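PDB 5F47: aminoglycoside acetyltransferase meta-AAC0020 from Uncultured bacterium, which probably transfers an acetyl group from acetyl-coenzyme A to an amino group of aminoglycoside antibiotics, as a resistance enzyme of the GNAT superfamily. Local coordinates for residues R29-E32 against A33-M37; K129-D132 against Y133-D136. All coordinates share one frame; numbering follows the deposited sequence.

Contact 1 (R29-E32 against A33-M37); sequences RLFE and AVFEM
Glu32 and Met37 meet at the C-terminal end of helix 21-34, where the chain leaves the helix through a Schellman motif. The backbone O of Glu32 accepts from Met37 N at 3.0 Å, in the carbonyl plane, while Glu36, with positive phi, turns the chain and gives its N to Ala33 O at 3.1 Å. Before the turn, regular helical bonds run from Ala33 N to Arg29 O and from Val34 N to Leu30 O.

The Glu32 side chain is extended, and with CG anti to the backbone N (chi1 177°) its carboxylate reaches back one turn to Arg29. OE1 takes NH1 of Arg29 at 3.0 Å in a salt bridge on the syn side, 34° out of the carboxylate plane. OE2 receives a water 2.9 Å away that also donates to Met37 O, so the acid is tied to the chain beyond the turn. Bent at chi3, the Met37 side chain lays SD 3.9 Å from Glu32 CA.

On another side, Phe31 and Phe35 point the same way, one turn apart, with Phe35 N bonded to Phe31 O at 2.9 Å. The ring planes are within 16° of parallel but slid so far that they barely overlap; CD1 of Phe31 touches CE2 of Phe35 at 3.6 Å. Both rings pack on Asp91 of strand 86-94 and on Tyr81 of the second subunit. The helix end thus divides its chemistry: the aromatic rings face strand 86-94 and the second subunit, backbone bonds and a water close the helix, and the Arg29 salt bridge probably steadies the Glu32 carboxylate.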
loop_
_atom_site.group_PDB
_atom_site.type_symbol
_atom_site.label_atom_id
_atom_site.label_comp_id
_atom_site.label_asym_id
_atom_site.label_seq_id
_atom_site.Cartn_x
_atom_site.Cartn_y
_atom_site.Cartn_z
ATOM N N ARG B 29 6.325 17.479 -9.180
ATOM C CA ARG B 29 5.681 18.753 -9.508
ATOM C C ARG B 29 4.440 18.563 -10.371
ATOM O O ARG B 29 3.482 19.315 -10.252
ATOM C CB ARG B 29 6.651 19.698 -10.221
ATOM C CG ARG B 29 7.802 20.178 -9.339
ATOM C CD ARG B 29 7.302 20.838 -8.057
ATOM N NE ARG B 29 8.392 21.467 -7.315
ATOM C CZ ARG B 29 8.243 22.053 -6.131
ATOM N NH1 ARG B 29 7.047 22.097 -5.545
ATOM N NH2 ARG B 29 9.294 22.594 -5.530
ATOM N N LEU B 30 4.461 17.569 -11.259
ATOM C CA LEU B 30 3.279 17.280 -12.060
ATOM C C LEU B 30 2.134 16.825 -11.156
ATOM O O LEU B 30 0.988 17.251 -11.331
ATOM C CB LEU B 30 3.599 16.230 -13.122
ATOM C CG LEU B 30 2.559 15.994 -14.218
ATOM C CD1 LEU B 30 3.244 15.553 -15.505
ATOM C CD2 LEU B 30 1.582 14.930 -13.755
ATOM N N PHE B 31 2.445 15.964 -10.186
ATOM C CA PHE B 31 1.452 15.516 -9.208
ATOM C C PHE B 31 0.870 16.719 -8.454
ATOM O O PHE B 31 -0.345 16.819 -8.258
ATOM C CB PHE B 31 2.065 14.545 -8.192
ATOM C CG PHE B 31 2.390 13.169 -8.732
ATOM C CD1 PHE B 31 1.778 12.670 -9.870
ATOM C CD2 PHE B 31 3.287 12.369 -8.050
ATOM C CE1 PHE B 31 2.091 11.361 -10.345
ATOM C CE2 PHE B 31 3.598 11.098 -8.500
ATOM C CZ PHE B 31 2.995 10.587 -9.640
ATOM N N GLU B 32 1.741 17.610 -8.006
ATOM C CA GLU B 32 1.297 18.789 -7.265
ATOM C C GLU B 32 0.307 19.620 -8.084
ATOM O O GLU B 32 -0.691 20.123 -7.553
ATOM C CB GLU B 32 2.493 19.655 -6.870
ATOM C CG GLU B 32 2.089 20.954 -6.157
ATOM C CD GLU B 32 3.249 21.921 -5.943
ATOM O OE1 GLU B 32 4.295 21.813 -6.624
ATOM O OE2 GLU B 32 3.108 22.810 -5.088
ATOM N N ALA B 33 0.573 19.740 -9.381
ATOM C CA ALA B 33 -0.276 20.515 -10.279
ATOM C C ALA B 33 -1.587 19.786 -10.573
ATOM O O ALA B 33 -2.667 20.344 -10.380
ATOM C CB ALA B 33 0.469 20.823 -11.562
ATOM N N VAL B 34 -1.498 18.534 -11.019
ATOM C CA VAL B 34 -2.696 17.818 -11.461
ATOM C C VAL B 34 -3.637 17.501 -10.301
ATOM O O VAL B 34 -4.861 17.604 -10.462
ATOM C CB VAL B 34 -2.324 16.509 -12.200
ATOM C CG1 VAL B 34 -3.580 15.698 -12.563
ATOM C CG2 VAL B 34 -1.548 16.834 -13.444
ATOM N N PHE B 35 -3.071 17.153 -9.142
ATOM C CA PHE B 35 -3.870 16.834 -7.957
ATOM C C PHE B 35 -4.221 18.110 -7.183
ATOM O O PHE B 35 -4.902 18.058 -6.152
ATOM C CB PHE B 35 -3.133 15.862 -7.038
ATOM C CG PHE B 35 -2.754 14.555 -7.690
ATOM C CD1 PHE B 35 -3.531 13.993 -8.692
ATOM C CD2 PHE B 35 -1.617 13.880 -7.277
ATOM C CE1 PHE B 35 -3.170 12.776 -9.281
ATOM C CE2 PHE B 35 -1.243 12.670 -7.867
ATOM C CZ PHE B 35 -2.025 12.114 -8.858
ATOM N N GLU B 36 -3.738 19.244 -7.685
ATOM C CA GLU B 36 -4.014 20.559 -7.094
ATOM C C GLU B 36 -3.741 20.597 -5.582
ATOM O O GLU B 36 -4.595 21.018 -4.786
ATOM C CB GLU B 36 -5.455 20.976 -7.387
ATOM C CG GLU B 36 -5.736 21.178 -8.879
ATOM C CD GLU B 36 -7.133 21.702 -9.153
ATOM O OE1 GLU B 36 -8.116 21.004 -8.824
ATOM O OE2 GLU B 36 -7.240 22.825 -9.688
ATOM N N MET B 37 -2.544 20.155 -5.209
ATOM C CA MET B 37 -2.155 20.017 -3.809
ATOM C C MET B 37 -1.910 21.371 -3.156
ATOM O O MET B 37 -1.187 22.196 -3.695
ATOM C CB MET B 37 -0.905 19.148 -3.705
ATOM C CG MET B 37 -1.126 17.736 -4.234
ATOM S SD MET B 37 0.350 16.696 -4.169
ATOM C CE MET B 37 0.651 16.657 -2.406
HETATM O O HOH W 1 1.067 23.425 -3.168
HETATM O O HOH W 2 -1.177 23.303 -6.639
#

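Contact 2 (K129-D132 against Y133-D136); sequences KVDD and YALD
An aspartate N-cap starts helix 132-138, the short helix that follows strand 122-128, and Asp131 meets Ala134 in its first turn. OD1 of Asp131 accepts from Ala134 N at 3.1 Å, with an N-H...O angle of 160°. The donor approaches from above the carboxylate, 64° out of its plane. With CG anti to the backbone N (chi1 -167°), the carboxylate swings over the start of the helix, and its flat group comes against the methyl of Ala134: Ala134 CB lies 3.4 Å from both CG and OD2 of Asp131. The carboxylate therefore grips the backbone amide and packs on the methyl of the same residue.

The next amide back, Tyr133 N, gives its hydrogen to a water at 3.1 Å, and that water makes a weak bond to OD1. In this way two of the N-H groups at the helix start, where no preceding turn offers carbonyls, find an acceptor. The negative carboxylate at this end would probably also interact favourably with the helix dipole. Asp131 itself sits at the centre of an inverse gamma turn, which leads the chain from the loop after the strand into the helix. Its carbonyl opens the helical pattern by taking Leu135 N at 3.0 Å, and Asp132 O follows with Asp136 N.

Leu135 turns its side chain back against the loop carbonyls: CG rests 3.3 Å from Asp131 O, and CD1 reaches Lys129 O at the same 3.3 Å. Ala134 and Leu135 both lean on Ala127 of strand 122-128, the Tyr133 side chain touches Gln99 and Arg100, and across the dimer interface Leu135 packs on Val150 of the second subunit, while Lys129 packs on Gln148 of the second subunit and makes backbone hydrogen bonds to that subunit.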
loop_
_atom_site.group_PDB
_atom_site.type_symbol
_atom_site.label_atom_id
_atom_site.label_comp_id
_atom_site.label_asym_id
_atom_site.label_seq_id
_atom_site.Cartn_x
_atom_site.Cartn_y
_atom_site.Cartn_z
ATOM N N LYS B 129 -13.810 7.240 -5.090
ATOM C CA LYS B 129 -15.080 7.024 -5.761
ATOM C C LYS B 129 -15.624 8.317 -6.383
ATOM O O LYS B 129 -16.357 8.280 -7.375
ATOM C CB LYS B 129 -16.098 6.426 -4.789
ATOM C CG LYS B 129 -17.396 5.981 -5.444
ATOM C CD LYS B 129 -18.374 5.440 -4.429
ATOM C CE LYS B 129 -19.602 4.869 -5.124
ATOM N NZ LYS B 129 -20.550 4.265 -4.151
ATOM N N VAL B 130 -15.245 9.458 -5.818
ATOM C CA VAL B 130 -15.737 10.729 -6.325
ATOM C C VAL B 130 -14.921 11.201 -7.520
ATOM O O VAL B 130 -15.269 12.189 -8.154
ATOM C CB VAL B 130 -15.716 11.831 -5.239
ATOM C CG1 VAL B 130 -16.620 11.441 -4.080
ATOM C CG2 VAL B 130 -14.289 12.101 -4.765
ATOM N N ASP B 131 -13.843 10.487 -7.831
ATOM C CA ASP B 131 -12.964 10.872 -8.929
ATOM C C ASP B 131 -13.403 10.203 -10.223
ATOM O O ASP B 131 -12.829 9.188 -10.645
ATOM C CB ASP B 131 -11.524 10.498 -8.602
ATOM C CG ASP B 131 -10.522 11.128 -9.540
ATOM O OD1 ASP B 131 -10.893 11.543 -10.666
ATOM O OD2 ASP B 131 -9.334 11.180 -9.154
ATOM N N ASP B 132 -14.413 10.781 -10.854
ATOM C CA ASP B 132 -15.027 10.191 -12.032
ATOM C C ASP B 132 -14.026 9.999 -13.160
ATOM O O ASP B 132 -14.043 8.973 -13.844
ATOM C CB ASP B 132 -16.195 11.060 -12.495
ATOM C CG ASP B 132 -17.250 11.229 -11.421
ATOM O OD1 ASP B 132 -17.630 10.213 -10.801
ATOM O OD2 ASP B 132 -17.681 12.378 -11.178
ATOM N N TYR B 133 -13.143 10.975 -13.351
ATOM C CA TYR B 133 -12.154 10.881 -14.419
ATOM C C TYR B 133 -11.254 9.664 -14.220
ATOM O O TYR B 133 -11.000 8.912 -15.162
ATOM C CB TYR B 133 -11.301 12.154 -14.508
ATOM C CG TYR B 133 -10.132 12.016 -15.472
ATOM C CD1 TYR B 133 -10.284 12.282 -16.830
ATOM C CD2 TYR B 133 -8.880 11.599 -15.024
ATOM C CE1 TYR B 133 -9.221 12.144 -17.710
ATOM C CE2 TYR B 133 -7.817 11.457 -15.897
ATOM C CZ TYR B 133 -7.990 11.732 -17.235
ATOM O OH TYR B 133 -6.922 11.590 -18.091
ATOM N N ALA B 134 -10.764 9.481 -13.003
ATOM C CA ALA B 134 -9.838 8.393 -12.732
ATOM C C ALA B 134 -10.527 7.044 -12.858
ATOM O O ALA B 134 -9.937 6.076 -13.364
ATOM C CB ALA B 134 -9.227 8.549 -11.356
ATOM N N LEU B 135 -11.779 6.975 -12.414
ATOM C CA LEU B 135 -12.517 5.719 -12.485
ATOM C C LEU B 135 -12.732 5.297 -13.934
ATOM O O LEU B 135 -12.538 4.127 -14.282
ATOM C CB LEU B 135 -13.865 5.842 -11.776
ATOM C CG LEU B 135 -13.793 6.049 -10.263
ATOM C CD1 LEU B 135 -15.181 6.287 -9.695
ATOM C CD2 LEU B 135 -13.160 4.843 -9.603
ATOM N N ASP B 136 -13.121 6.238 -14.786
ATOM C CA ASP B 136 -13.332 5.877 -16.174
ATOM C C ASP B 136 -12.006 5.451 -16.785
ATOM O O ASP B 136 -11.972 4.535 -17.601
ATOM C CB ASP B 136 -13.958 7.027 -16.961
ATOM C CG ASP B 136 -14.864 6.531 -18.078
ATOM O OD1 ASP B 136 -15.742 5.676 -17.805
ATOM O OD2 ASP B 136 -14.692 6.984 -19.228
HETATM O O HOH W 3 -12.903 13.795 -12.058
#

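In the fold
Both contacts lie toward the surface, each with a single buried residue, and their centres are about 17 Å apart with no touch between them. They handle opposite ends of two different helices: contact 1 closes helix 21-34, contact 2 opens helix 132-138. At the closing end it is backbone carbonyls that are met, by amides from the turn and by water; at the opening end a carboxylate and water take up amides. Contact 1 adds an ion pair and aromatic packing on strand 86-94, whereas contact 2 rests on one capping carboxylate, backbone bonds and aliphatic packing on strand 122-128, its parallel neighbour in the sheet. Each also reaches the second subunit.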